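Long-range contacts in mandelate racemase/muconate lactonizing protein (PDB 3V5C), which probably dehydrates galacturonate, as a magnesium-dependent member of the enolase superfamily: residues W12-I17 with I50-Q55; I62-E67 with L93-P98; E343-S348 with F365-D370. The protein carries 1 engineered substitution. One frame throughout, in Å; residues are numbered along the deposited sequence. Where two conformers were deposited one is given.

How the contacts relate
The contacts come one after another along the chain, each closing before the next opens. Contact 1 pairs the first two strands of the antiparallel sheet, 14-30 and 42-52, and contact 2 fixes the chain leaving that sheet, after strand 55-60, against helix 92-107. The two have centres about 14 Å apart and touch, Met64 CE lying 3.6 Å from Ile17 CG2. Contact 3, a small two-strand ladder near the C-terminus, has its centre about 19 Å from that of contact 2 and about 20 Å from that of contact 1. Contacts 1 and 2 thus belong to the antiparallel sheet and the helix 92-107 packed on it, and contact 3 abuts contact 2 where Phe365 packs on Tyr97.

Contact 1 of 3, residues W12-I17 with I50-Q55; sequences WKVEKI and ITIDGQ
Thr51 O receives two backbone N-H groups from the facing strand. The bond from Glu15 N to Thr51 O is short, 2.8 Å, while the one from Lys16 N is weak. Two consecutive residues facing one is the classic beta bulge, and it shifts the register between the Val14–Ile52 and Lys16–Thr51 pairs. Beyond it Thr51 N returns a 2.9 Å bond to Lys16 O. The strands are antiparallel arms of the hairpin 14-30/42-52, and the chain of the second arm reverses in a type I' turn from Ile52 to Gln55. Glu15 reaches this turn with its chain extended beyond CG: OE1 accepts from Gly54 N at 3.0 Å, the donor standing 37° above the carboxylate plane, and also touches Thr51 CG2.

Within the turn, Asp53 lies over one face of the Trp12 indole. Its CB makes a CH-pi contact 4.2 Å from the centroid of the five-membered ring of Trp12, and its carboxylate runs nearly parallel to the ring, the planes 15° apart. CG of Asp53 is trans to N (chi1 -169°), which carries the acid across the indole, and OD2 forms a salt bridge with Arg106, itself in cation-pi contact with Trp12. On the face that carries Val14, Ile17, Ile50 and Ile52, Ile17 and Ile50 run side by side with their CG1 atoms 4.1 Å apart, and the Val14 and Ile50 side chains cross at about a right angle, CG1 meeting CD1. Pro98 and Val99 of helix 92-107 pack against Ile50.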
ATOM      1  N   TRP A  12      14.729 -19.287 -21.845  1.00 18.28           N
ATOM      2  CA  TRP A  12      15.028 -18.120 -21.007  1.00 18.72           C
ATOM      3  C   TRP A  12      15.202 -18.547 -19.554  1.00 17.77           C
ATOM      4  O   TRP A  12      14.255 -19.013 -18.925  1.00 15.92           O
ATOM      5  CB  TRP A  12      13.916 -17.079 -21.098  1.00 17.94           C
ATOM      6  CG  TRP A  12      13.758 -16.439 -22.460  1.00 18.42           C
ATOM      7  CD1 TRP A  12      14.583 -16.586 -23.543  1.00 25.16           C
ATOM      8  CD2 TRP A  12      12.704 -15.559 -22.873  1.00 20.19           C
ATOM      9  NE1 TRP A  12      14.102 -15.857 -24.603  1.00 24.08           N
ATOM     10  CE2 TRP A  12      12.953 -15.215 -24.220  1.00 24.23           C
ATOM     11  CE3 TRP A  12      11.576 -15.030 -22.238  1.00 21.29           C
ATOM     12  CZ2 TRP A  12      12.108 -14.366 -24.943  1.00 26.22           C
ATOM     13  CZ3 TRP A  12      10.742 -14.187 -22.956  1.00 25.34           C
ATOM     14  CH2 TRP A  12      11.014 -13.862 -24.295  1.00 25.70           C
ATOM     15  N   LYS A  13      16.416 -18.389 -19.032  1.00 14.80           N
ATOM     16  CA  LYS A  13      16.739 -18.868 -17.708  1.00 16.87           C
ATOM     17  C   LYS A  13      17.174 -17.728 -16.795  1.00 13.47           C
ATOM     18  O   LYS A  13      17.670 -16.690 -17.257  1.00 16.06           O
ATOM     19  CB  LYS A  13      17.858 -19.911 -17.779  1.00 19.03           C
ATOM     20  CG  LYS A  13      17.463 -21.204 -18.495  1.00 19.39           C
ATOM     21  CD  LYS A  13      18.647 -22.156 -18.601  1.00 21.71           C
ATOM     22  CE  LYS A  13      18.174 -23.540 -19.019  1.00 23.70           C
ATOM     23  NZ  LYS A  13      19.280 -24.379 -19.573  1.00 30.45           N
ATOM     24  N   VAL A  14      16.998 -17.950 -15.500  1.00 16.71           N
ATOM     25  CA  VAL A  14      17.524 -17.041 -14.495  1.00 13.99           C
ATOM     26  C   VAL A  14      19.048 -17.165 -14.503  1.00 14.34           C
ATOM     27  O   VAL A  14      19.590 -18.234 -14.251  1.00 20.08           O
ATOM     28  CB  VAL A  14      16.976 -17.379 -13.103  1.00 15.87           C
ATOM     29  CG1 VAL A  14      17.573 -16.430 -12.066  1.00 16.19           C
ATOM     30  CG2 VAL A  14      15.447 -17.316 -13.106  1.00 14.44           C
ATOM     31  N   GLU A  15      19.740 -16.073 -14.826  1.00 13.71           N
ATOM     32  CA  GLU A  15      21.197 -16.091 -14.919  1.00 14.46           C
ATOM     33  C   GLU A  15      21.869 -15.484 -13.689  1.00 15.92           C
ATOM     34  O   GLU A  15      22.942 -15.919 -13.278  1.00 15.90           O
ATOM     35  CB  GLU A  15      21.646 -15.357 -16.181  1.00 15.49           C
ATOM     36  CG  GLU A  15      21.060 -15.969 -17.445  1.00 18.71           C
ATOM     37  CD  GLU A  15      21.205 -15.078 -18.663  1.00 21.41           C
ATOM     38  OE1 GLU A  15      21.505 -13.866 -18.519  1.00 24.29           O
ATOM     39  OE2 GLU A  15      21.020 -15.602 -19.775  1.00 23.46           O
ATOM     40  N   LYS A  16      21.217 -14.496 -13.080  1.00 14.44           N
ATOM     41  CA  LYS A  16      21.818 -13.820 -11.942  1.00 13.28           C
ATOM     42  C   LYS A  16      20.726 -13.205 -11.080  1.00 10.95           C
ATOM     43  O   LYS A  16      19.674 -12.804 -11.593  1.00 12.93           O
ATOM     44  CB  LYS A  16      22.761 -12.721 -12.440  1.00 15.87           C
ATOM     45  CG  LYS A  16      23.755 -12.199 -11.419  1.00 18.43           C
ATOM     46  CD  LYS A  16      24.688 -11.176 -12.094  1.00 21.38           C
ATOM     47  CE  LYS A  16      25.889 -10.853 -11.223  1.00 32.99           C
ATOM     48  NZ  LYS A  16      26.859  -9.963 -11.924  1.00 36.01           N
ATOM     49  N   ILE A  17      20.964 -13.200  -9.771  1.00 12.93           N
ATOM     50  CA  ILE A  17      20.102 -12.527  -8.809  1.00 12.80           C
ATOM     51  C   ILE A  17      21.007 -11.723  -7.884  1.00 12.10           C
ATOM     52  O   ILE A  17      21.959 -12.263  -7.324  1.00 14.58           O
ATOM     53  CB  ILE A  17      19.272 -13.532  -7.980  1.00 10.96           C
ATOM     54  CG1 ILE A  17      18.298 -14.296  -8.884  1.00 12.36           C
ATOM     55  CG2 ILE A  17      18.493 -12.787  -6.868  1.00 14.01           C
ATOM     56  CD1 ILE A  17      17.659 -15.511  -8.191  1.00 13.01           C
ATOM     57  N   ILE A  50      17.162  -8.982 -11.075  1.00 11.56           N
ATOM     58  CA  ILE A  50      17.266 -10.317 -11.675  1.00 11.22           C
ATOM     59  C   ILE A  50      17.700 -10.180 -13.129  1.00 13.44           C
ATOM     60  O   ILE A  50      17.299  -9.246 -13.822  1.00 14.30           O
ATOM     61  CB  ILE A  50      15.924 -11.097 -11.558  1.00 11.10           C
ATOM     62  CG1 ILE A  50      16.098 -12.586 -11.890  1.00 11.60           C
ATOM     63  CG2 ILE A  50      14.814 -10.455 -12.421  1.00  9.57           C
ATOM     64  CD1 ILE A  50      14.878 -13.438 -11.503  1.00 14.22           C
ATOM     65  N   THR A  51      18.528 -11.108 -13.602  1.00 12.99           N
ATOM     66  CA  THR A  51      18.918 -11.095 -15.008  1.00 11.55           C
ATOM     67  C   THR A  51      18.449 -12.398 -15.629  1.00 12.64           C
ATOM     68  O   THR A  51      18.792 -13.471 -15.140  1.00 15.98           O
ATOM     69  CB  THR A  51      20.443 -11.005 -15.166  1.00 15.12           C
ATOM     70  OG1 THR A  51      20.945  -9.832 -14.499  1.00 15.27           O
ATOM     71  CG2 THR A  51      20.810 -10.938 -16.649  1.00 15.78           C
ATOM     72  N   ILE A  52      17.652 -12.284 -16.684  1.00 15.11           N
ATOM     73  CA  ILE A  52      17.125 -13.433 -17.416  1.00 15.89           C
ATOM     74  C   ILE A  52      17.391 -13.164 -18.885  1.00 16.88           C
ATOM     75  O   ILE A  52      17.080 -12.083 -19.391  1.00 13.60           O
ATOM     76  CB  ILE A  52      15.607 -13.604 -17.193  1.00 14.85           C
ATOM     77  CG1 ILE A  52      15.301 -13.925 -15.729  1.00 14.26           C
ATOM     78  CG2 ILE A  52      15.038 -14.697 -18.132  1.00 15.02           C
ATOM     79  CD1 ILE A  52      13.840 -13.674 -15.353  1.00 16.32           C
ATOM     80  N   ASP A  53      17.989 -14.140 -19.566  1.00 15.20           N
ATOM     81  CA  ASP A  53      18.288 -13.993 -20.988  1.00 16.77           C
ATOM     82  C   ASP A  53      18.920 -12.630 -21.300  1.00 16.21           C
ATOM     83  O   ASP A  53      18.491 -11.936 -22.220  1.00 19.53           O
ATOM     84  CB  ASP A  53      17.008 -14.178 -21.814  1.00 18.44           C
ATOM     85  CG  ASP A  53      17.286 -14.295 -23.302  1.00 18.59           C
ATOM     86  OD1 ASP A  53      18.289 -14.947 -23.646  1.00 24.31           O
ATOM     87  OD2 ASP A  53      16.520 -13.732 -24.109  1.00 22.71           O
ATOM     88  N   GLY A  54      19.918 -12.246 -20.511  1.00 15.19           N
ATOM     89  CA  GLY A  54      20.694 -11.042 -20.779  1.00 15.41           C
ATOM     90  C   GLY A  54      20.025  -9.690 -20.562  1.00 20.66           C
ATOM     91  O   GLY A  54      20.555  -8.652 -20.971  1.00 21.91           O
ATOM     92  N   GLN A  55      18.863  -9.704 -19.918  0.64 16.91           N
ATOM     93  CA  GLN A  55      18.121  -8.483 -19.613  0.64 16.66           C
ATOM     94  C   GLN A  55      17.864  -8.429 -18.110  0.64 15.22           C
ATOM     95  O   GLN A  55      17.706  -9.466 -17.473  0.64 13.11           O
ATOM     96  CB  GLN A  55      16.791  -8.467 -20.378  0.64 16.79           C
ATOM     97  CG  GLN A  55      15.706  -7.550 -19.820  0.64 17.00           C
ATOM     98  CD  GLN A  55      15.883  -6.097 -20.230  0.64 17.96           C
ATOM     99  OE1 GLN A  55      15.998  -5.776 -21.420  0.64 19.87           O
ATOM    100  NE2 GLN A  55      15.906  -5.207 -19.246  0.64 16.38           N
TER

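Contact 2 of 3, residues I62-E67 with L93-P98; sequences IHMTPE and LQLEYP
Met64 and Gln94 pass each other at a slant, the methylene CB of Met64 resting 3.6 Å from CG of Gln94. A chi1 of -178° swings CG of Met64 directly away from its main-chain nitrogen and carries the thioether past Gln94 to Leu95; there SD lies 4.0 Å from Leu95 CD2, the two side chains being at about a right angle. Gln94 bends at chi2 (85°), and the bend brings its amide back to the 62-67 chain. NE2 donates to His63 O at 3.0 Å; the oxygen lies close to the plane of the Gln94 amide, whereas the donor stands well above the plane of the His63 carbonyl. A side-chain amide thus holds the backbone of His63.

The other bond joins main chain to main chain. Ile62 N gives a nearly straight bond of 3.1 Å to Leu93 O, in the first turn of helix 92-107. The start of this helix is so packed on the chain leaving the antiparallel sheet, between strand 55-60 and helix 66-70, in what is probably the N-terminal capping domain of the enolase superfamily. Thr65 N-caps the short helix 66-70, its OG1 accepting from Trp68 N. Gln94 and Leu95 also pack on Trp68.

Around Leu93 the side chains are arranged differently. His63 and Leu93 lie alongside and point the same way, with His63 CD2 3.7 Å from Leu93 CD1. Ile62 slants across Leu93, its CG1 branch 3.8 Å from Leu93 CB, and its CD1 sits above one face of the His63 ring, toward the rim. Trp288 touches both Ile62 and Leu93.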
ATOM      1  N   ILE A  62      11.712  -9.555  -0.553  1.00 11.66           N
ATOM      2  CA  ILE A  62      11.844  -9.864   0.866  1.00 13.17           C
ATOM      3  C   ILE A  62      11.990 -11.365   1.066  1.00 15.11           C
ATOM      4  O   ILE A  62      11.630 -12.157   0.188  1.00 14.12           O
ATOM      5  CB  ILE A  62      10.674  -9.300   1.705  1.00 15.61           C
ATOM      6  CG1 ILE A  62       9.359  -9.990   1.346  1.00 14.27           C
ATOM      7  CG2 ILE A  62      10.588  -7.769   1.531  1.00 15.05           C
ATOM      8  CD1 ILE A  62       8.222  -9.740   2.360  1.00 15.95           C
ATOM      9  N   HIS A  63      12.539 -11.744   2.218  1.00 16.50           N
ATOM     10  CA  HIS A  63      12.679 -13.150   2.592  1.00 14.84           C
ATOM     11  C   HIS A  63      13.565 -13.923   1.618  1.00 18.22           C
ATOM     12  O   HIS A  63      13.325 -15.106   1.373  1.00 18.67           O
ATOM     13  CB  HIS A  63      11.307 -13.818   2.652  1.00 16.72           C
ATOM     14  CG  HIS A  63      10.428 -13.304   3.746  1.00 20.76           C
ATOM     15  ND1 HIS A  63      10.698 -12.143   4.437  1.00 29.78           N
ATOM     16  CD2 HIS A  63       9.285 -13.801   4.276  1.00 30.21           C
ATOM     17  CE1 HIS A  63       9.755 -11.942   5.342  1.00 25.70           C
ATOM     18  NE2 HIS A  63       8.888 -12.934   5.266  1.00 31.59           N
ATOM     19  N   MET A  64      14.559 -13.263   1.037  1.00 15.84           N
ATOM     20  CA  MET A  64      15.478 -13.956   0.130  1.00 15.05           C
ATOM     21  C   MET A  64      16.891 -13.922   0.680  1.00 16.78           C
ATOM     22  O   MET A  64      17.412 -12.851   0.973  1.00 19.62           O
ATOM     23  CB  MET A  64      15.475 -13.316  -1.258  1.00 15.60           C
ATOM     24  CG  MET A  64      16.374 -14.034  -2.251  1.00 14.40           C
ATOM     25  SD  MET A  64      16.051 -13.582  -3.965  1.00 14.43           S
ATOM     26  CE  MET A  64      16.525 -11.850  -3.987  1.00 15.88           C
ATOM     27  N   THR A  65      17.512 -15.093   0.806  1.00 17.81           N
ATOM     28  CA  THR A  65      18.924 -15.178   1.170  1.00 17.94           C
ATOM     29  C   THR A  65      19.747 -15.541  -0.061  1.00 16.94           C
ATOM     30  O   THR A  65      19.204 -16.013  -1.052  1.00 18.15           O
ATOM     31  CB  THR A  65      19.156 -16.255   2.233  1.00 18.83           C
ATOM     32  OG1 THR A  65      18.760 -17.527   1.711  1.00 21.82           O
ATOM     33  CG2 THR A  65      18.323 -15.943   3.478  1.00 24.94           C
ATOM     34  N   PRO A  66      21.068 -15.330  -0.005  1.00 18.68           N
ATOM     35  CA  PRO A  66      21.888 -15.783  -1.139  1.00 18.13           C
ATOM     36  C   PRO A  66      21.720 -17.278  -1.382  1.00 19.58           C
ATOM     37  O   PRO A  66      21.740 -17.711  -2.529  1.00 18.48           O
ATOM     38  CB  PRO A  66      23.315 -15.504  -0.667  1.00 20.36           C
ATOM     39  CG  PRO A  66      23.178 -14.382   0.298  1.00 18.21           C
ATOM     40  CD  PRO A  66      21.857 -14.570   0.985  1.00 22.50           C
ATOM     41  N   GLU A  67      21.552 -18.052  -0.314  1.00 17.76           N
ATOM     42  CA  GLU A  67      21.469 -19.505  -0.442  1.00 20.56           C
ATOM     43  C   GLU A  67      20.167 -19.937  -1.126  1.00 20.13           C
ATOM     44  O   GLU A  67      20.149 -20.893  -1.905  1.00 19.96           O
ATOM     45  CB  GLU A  67      21.632 -20.169   0.928  1.00 23.67           C
ATOM     46  CG  GLU A  67      23.051 -20.053   1.514  1.00 23.61           C
ATOM     47  CD  GLU A  67      23.369 -18.681   2.119  1.00 23.08           C
ATOM     48  OE1 GLU A  67      22.446 -17.862   2.324  1.00 23.53           O
ATOM     49  OE2 GLU A  67      24.556 -18.425   2.414  1.00 22.65           O
ATOM     50  N   LEU A  93       7.356 -13.664  -2.753  1.00 12.60           N
ATOM     51  CA  LEU A  93       7.908 -12.585  -1.931  1.00 10.37           C
ATOM     52  C   LEU A  93       9.316 -12.192  -2.395  1.00 11.60           C
ATOM     53  O   LEU A  93       9.696 -11.016  -2.337  1.00 11.30           O
ATOM     54  CB  LEU A  93       7.940 -12.978  -0.461  1.00 13.19           C
ATOM     55  CG  LEU A  93       6.606 -13.417   0.146  1.00 13.41           C
ATOM     56  CD1 LEU A  93       6.807 -13.898   1.579  1.00 15.42           C
ATOM     57  CD2 LEU A  93       5.554 -12.284   0.042  1.00 14.63           C
ATOM     58  N   GLN A  94      10.074 -13.180  -2.856  1.00 12.52           N
ATOM     59  CA  GLN A  94      11.470 -12.984  -3.208  1.00 13.65           C
ATOM     60  C   GLN A  94      11.634 -12.374  -4.594  1.00 12.40           C
ATOM     61  O   GLN A  94      12.507 -11.535  -4.806  1.00 12.23           O
ATOM     62  CB  GLN A  94      12.195 -14.330  -3.188  1.00 13.45           C
ATOM     63  CG  GLN A  94      12.288 -14.980  -1.814  1.00 15.01           C
ATOM     64  CD  GLN A  94      11.054 -15.791  -1.434  1.00 16.38           C
ATOM     65  OE1 GLN A  94      10.108 -15.945  -2.219  1.00 14.72           O
ATOM     66  NE2 GLN A  94      11.060 -16.313  -0.211  1.00 20.54           N
ATOM     67  N   LEU A  95      10.786 -12.783  -5.539  1.00 12.66           N
ATOM     68  CA  LEU A  95      11.060 -12.448  -6.932  1.00  9.82           C
ATOM     69  C   LEU A  95       9.906 -11.940  -7.794  1.00  8.62           C
ATOM     70  O   LEU A  95      10.131 -11.603  -8.959  1.00  9.02           O
ATOM     71  CB  LEU A  95      11.704 -13.662  -7.638  1.00  9.54           C
ATOM     72  CG  LEU A  95      13.095 -14.108  -7.202  1.00 11.91           C
ATOM     73  CD1 LEU A  95      13.472 -15.380  -7.998  1.00 12.71           C
ATOM     74  CD2 LEU A  95      14.102 -12.994  -7.404  1.00 14.60           C
ATOM     75  N   GLU A  96       8.695 -11.850  -7.266  1.00  9.60           N
ATOM     76  CA  GLU A  96       7.579 -11.481  -8.140  1.00  8.80           C
ATOM     77  C   GLU A  96       7.811 -10.104  -8.754  1.00 11.05           C
ATOM     78  O   GLU A  96       7.492  -9.868  -9.918  1.00 11.68           O
ATOM     79  CB  GLU A  96       6.226 -11.506  -7.434  1.00 11.28           C
ATOM     80  CG  GLU A  96       6.040 -10.480  -6.327  1.00 11.64           C
ATOM     81  CD  GLU A  96       4.727 -10.687  -5.596  1.00 12.25           C
ATOM     82  OE1 GLU A  96       4.567 -10.072  -4.539  1.00 13.49           O
ATOM     83  OE2 GLU A  96       3.871 -11.456  -6.091  1.00 13.31           O
ATOM     84  N   TYR A  97       8.347  -9.182  -7.968  1.00 10.02           N
ATOM     85  CA  TYR A  97       8.496  -7.838  -8.489  1.00  9.32           C
ATOM     86  C   TYR A  97       9.601  -7.732  -9.541  1.00  9.89           C
ATOM     87  O   TYR A  97       9.353  -7.247 -10.638  1.00 11.36           O
ATOM     88  CB  TYR A  97       8.613  -6.788  -7.361  1.00 10.90           C
ATOM     89  CG  TYR A  97       7.285  -6.529  -6.668  1.00  8.96           C
ATOM     90  CD1 TYR A  97       6.226  -5.945  -7.363  1.00  6.89           C
ATOM     91  CD2 TYR A  97       7.065  -6.884  -5.333  1.00  8.88           C
ATOM     92  CE1 TYR A  97       5.004  -5.695  -6.784  1.00  9.05           C
ATOM     93  CE2 TYR A  97       5.827  -6.619  -4.730  1.00  8.06           C
ATOM     94  CZ  TYR A  97       4.797  -6.039  -5.479  1.00  7.60           C
ATOM     95  OH  TYR A  97       3.567  -5.757  -4.922  1.00 10.23           O
ATOM     96  N   PRO A  98      10.823  -8.190  -9.222  1.00  9.88           N
ATOM     97  CA  PRO A  98      11.813  -8.209 -10.312  1.00 10.67           C
ATOM     98  C   PRO A  98      11.345  -9.009 -11.548  1.00 11.24           C
ATOM     99  O   PRO A  98      11.678  -8.625 -12.672  1.00 11.10           O
ATOM    100  CB  PRO A  98      13.038  -8.888  -9.679  1.00 12.59           C
ATOM    101  CG  PRO A  98      12.827  -8.763  -8.172  1.00 16.05           C
ATOM    102  CD  PRO A  98      11.347  -8.708  -7.942  1.00 12.89           C
TER

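Contact 3 of 3, residues E343-S348 with F365-D370; sequences EGMDVS and FGIVFD
Met345 runs beside the Phe369 ring, both side chains pointing the same way. Its CB lies 4.0 Å from Phe369 CE1. CG, anti to the backbone N (chi1 -173°), touches two neighbours, 3.5 Å from Ile367 CG2 and 3.6 Å from Phe369 CE1. At SD the contact becomes Met-aromatic, the sulfur obliquely placed 4.8 Å from the centroid of the Phe369 ring. Tyr58 stacks on the same ring, and Tyr317 of helix 317-325 touches both Phe369 and Ile367.

These residues belong to a two-strand antiparallel ladder, 345-346 with 368-369, in which Met345 and Phe369 form a non-hydrogen-bonded pair. Asp346 and Val368 are the hydrogen-bonded pair next to it: Asp346 N gives to Val368 O at 2.9 Å, and Val368 N returns a bond to Asp346 O. A water bridges Asp346 O and Gly366 O. Asp346 OD1 accepts from Ser348 N, closing an Asx turn, and from Ser348 OG. At the other end Gly344 O accepts from Asp370 N at 2.9 Å, and Asp370, through OD1 and Leu373 N, N-caps helix 371-380.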
ATOM      1  N   GLU A 343      17.099   7.054  -2.756  0.53 12.69           N
ATOM      2  CA  GLU A 343      18.279   7.267  -3.590  0.53 13.24           C
ATOM      3  C   GLU A 343      18.464   6.117  -4.572  0.53 12.76           C
ATOM      4  O   GLU A 343      18.440   4.958  -4.181  0.53 13.03           O
ATOM      5  CB  GLU A 343      19.526   7.454  -2.721  0.53 15.81           C
ATOM      6  CG  GLU A 343      19.500   8.749  -1.922  0.53 17.41           C
ATOM      7  CD  GLU A 343      19.280   9.957  -2.810  0.53 18.58           C
ATOM      8  OE1 GLU A 343      20.144  10.212  -3.675  0.53 21.81           O
ATOM      9  OE2 GLU A 343      18.237  10.630  -2.661  0.53 16.21           O
ATOM     10  N   GLY A 344      18.625   6.441  -5.852  1.00 12.13           N
ATOM     11  CA  GLY A 344      18.788   5.414  -6.872  1.00 10.43           C
ATOM     12  C   GLY A 344      17.495   4.866  -7.461  1.00 11.58           C
ATOM     13  O   GLY A 344      17.529   3.975  -8.305  1.00 13.90           O
ATOM     14  N   MET A 345      16.360   5.360  -6.994  1.00 12.67           N
ATOM     15  CA  MET A 345      15.073   4.849  -7.453  1.00 12.89           C
ATOM     16  C   MET A 345      14.244   5.981  -8.053  1.00 13.72           C
ATOM     17  O   MET A 345      13.511   6.681  -7.346  1.00 13.76           O
ATOM     18  CB  MET A 345      14.335   4.153  -6.299  1.00 10.79           C
ATOM     19  CG  MET A 345      13.038   3.424  -6.730  1.00  9.90           C
ATOM     20  SD  MET A 345      12.303   2.474  -5.371  1.00 13.91           S
ATOM     21  CE  MET A 345      11.043   3.601  -4.802  1.00 15.37           C
ATOM     22  N   ASP A 346      14.383   6.182  -9.362  1.00 11.88           N
ATOM     23  CA  ASP A 346      13.741   7.307 -10.049  1.00 11.94           C
ATOM     24  C   ASP A 346      12.283   6.997 -10.369  1.00 14.63           C
ATOM     25  O   ASP A 346      11.984   6.190 -11.253  1.00 14.01           O
ATOM     26  CB  ASP A 346      14.528   7.612 -11.331  1.00 13.92           C
ATOM     27  CG  ASP A 346      13.969   8.780 -12.126  1.00 17.67           C
ATOM     28  OD1 ASP A 346      12.894   9.307 -11.800  1.00 17.91           O
ATOM     29  OD2 ASP A 346      14.624   9.156 -13.129  1.00 26.68           O
ATOM     30  N   VAL A 347      11.387   7.655  -9.639  1.00 13.48           N
ATOM     31  CA  VAL A 347       9.951   7.468  -9.800  1.00 12.22           C
ATOM     32  C   VAL A 347       9.300   8.661 -10.495  1.00 14.39           C
ATOM     33  O   VAL A 347       8.085   8.816 -10.471  1.00 17.04           O
ATOM     34  CB  VAL A 347       9.273   7.213  -8.437  1.00 11.45           C
ATOM     35  CG1 VAL A 347       9.851   5.970  -7.784  1.00 15.78           C
ATOM     36  CG2 VAL A 347       9.450   8.430  -7.519  1.00 17.69           C
ATOM     37  N   SER A 348      10.111   9.484 -11.161  1.00 13.73           N
ATOM     38  CA  SER A 348       9.614  10.727 -11.758  1.00 18.78           C
ATOM     39  C   SER A 348       8.615  10.516 -12.905  1.00 18.21           C
ATOM     40  O   SER A 348       7.925  11.455 -13.328  1.00 16.09           O
ATOM     41  CB  SER A 348      10.785  11.584 -12.233  1.00 18.79           C
ATOM     42  OG  SER A 348      11.431  10.982 -13.332  1.00 21.07           O
ATOM     43  N   PHE A 365       7.509  -1.664 -14.218  1.00 11.14           N
ATOM     44  CA  PHE A 365       6.866  -0.791 -13.237  1.00 11.46           C
ATOM     45  C   PHE A 365       7.188   0.685 -13.458  1.00 11.72           C
ATOM     46  O   PHE A 365       6.802   1.521 -12.657  1.00 13.72           O
ATOM     47  CB  PHE A 365       7.182  -1.213 -11.788  1.00 10.18           C
ATOM     48  CG  PHE A 365       6.515  -2.504 -11.371  1.00 10.59           C
ATOM     49  CD1 PHE A 365       5.175  -2.526 -10.982  1.00  9.70           C
ATOM     50  CD2 PHE A 365       7.224  -3.690 -11.393  1.00 11.96           C
ATOM     51  CE1 PHE A 365       4.552  -3.718 -10.597  1.00 10.58           C
ATOM     52  CE2 PHE A 365       6.627  -4.885 -11.008  1.00 10.56           C
ATOM     53  CZ  PHE A 365       5.274  -4.902 -10.618  1.00 11.28           C
ATOM     54  N   GLY A 366       7.861   1.010 -14.557  1.00 10.86           N
ATOM     55  CA  GLY A 366       8.076   2.410 -14.892  1.00 11.55           C
ATOM     56  C   GLY A 366       9.033   3.140 -13.964  1.00 14.66           C
ATOM     57  O   GLY A 366       9.129   4.360 -13.999  1.00 15.27           O
ATOM     58  N   ILE A 367       9.741   2.390 -13.133  1.00 10.94           N
ATOM     59  CA  ILE A 367      10.729   2.953 -12.220  1.00 12.19           C
ATOM     60  C   ILE A 367      12.128   2.725 -12.786  1.00 13.26           C
ATOM     61  O   ILE A 367      12.467   1.612 -13.178  1.00 12.61           O
ATOM     62  CB  ILE A 367      10.637   2.271 -10.849  1.00  9.82           C
ATOM     63  CG1 ILE A 367       9.252   2.495 -10.255  1.00 10.95           C
ATOM     64  CG2 ILE A 367      11.758   2.754  -9.930  1.00 11.97           C
ATOM     65  CD1 ILE A 367       9.001   1.715  -8.959  1.00 11.74           C
ATOM     66  N   VAL A 368      12.941   3.781 -12.855  1.00 11.30           N
ATOM     67  CA  VAL A 368      14.274   3.629 -13.411  1.00 10.82           C
ATOM     68  C   VAL A 368      15.304   3.604 -12.287  1.00 11.69           C
ATOM     69  O   VAL A 368      15.491   4.594 -11.574  1.00 13.14           O
ATOM     70  CB  VAL A 368      14.601   4.759 -14.431  1.00 13.37           C
ATOM     71  CG1 VAL A 368      16.012   4.564 -15.005  1.00 19.30           C
ATOM     72  CG2 VAL A 368      13.556   4.762 -15.520  1.00 16.09           C
ATOM     73  N   PHE A 369      15.948   2.456 -12.106  1.00 11.36           N
ATOM     74  CA  PHE A 369      16.979   2.328 -11.082  1.00 12.23           C
ATOM     75  C   PHE A 369      18.345   2.753 -11.595  1.00 13.13           C
ATOM     76  O   PHE A 369      18.659   2.603 -12.778  1.00 13.32           O
ATOM     77  CB  PHE A 369      17.015   0.906 -10.506  1.00 12.90           C
ATOM     78  CG  PHE A 369      15.813   0.575  -9.671  1.00 10.85           C
ATOM     79  CD1 PHE A 369      15.857   0.662  -8.288  1.00 12.03           C
ATOM     80  CD2 PHE A 369      14.621   0.205 -10.275  1.00 13.73           C
ATOM     81  CE1 PHE A 369      14.727   0.380  -7.510  1.00 11.42           C
ATOM     82  CE2 PHE A 369      13.482  -0.095  -9.500  1.00 15.18           C
ATOM     83  CZ  PHE A 369      13.540   0.010  -8.117  1.00 12.23           C
ATOM     84  N   ASP A 370      19.131   3.319 -10.689  1.00 14.25           N
ATOM     85  CA  ASP A 370      20.497   3.736 -10.975  1.00 13.13           C
ATOM     86  C   ASP A 370      21.345   2.484 -10.918  1.00 12.67           C
ATOM     87  O   ASP A 370      21.675   2.000  -9.845  1.00 12.98           O
ATOM     88  CB  ASP A 370      20.944   4.765  -9.931  1.00 13.93           C
ATOM     89  CG  ASP A 370      22.346   5.288 -10.180  1.00 19.44           C
ATOM     90  OD1 ASP A 370      23.146   4.565 -10.808  1.00 16.43           O
ATOM     91  OD2 ASP A 370      22.638   6.426  -9.740  1.00 19.01           O
TER
HETATM   92  O   HOH W   1      10.059   6.842 -13.169  1.00 14.55           O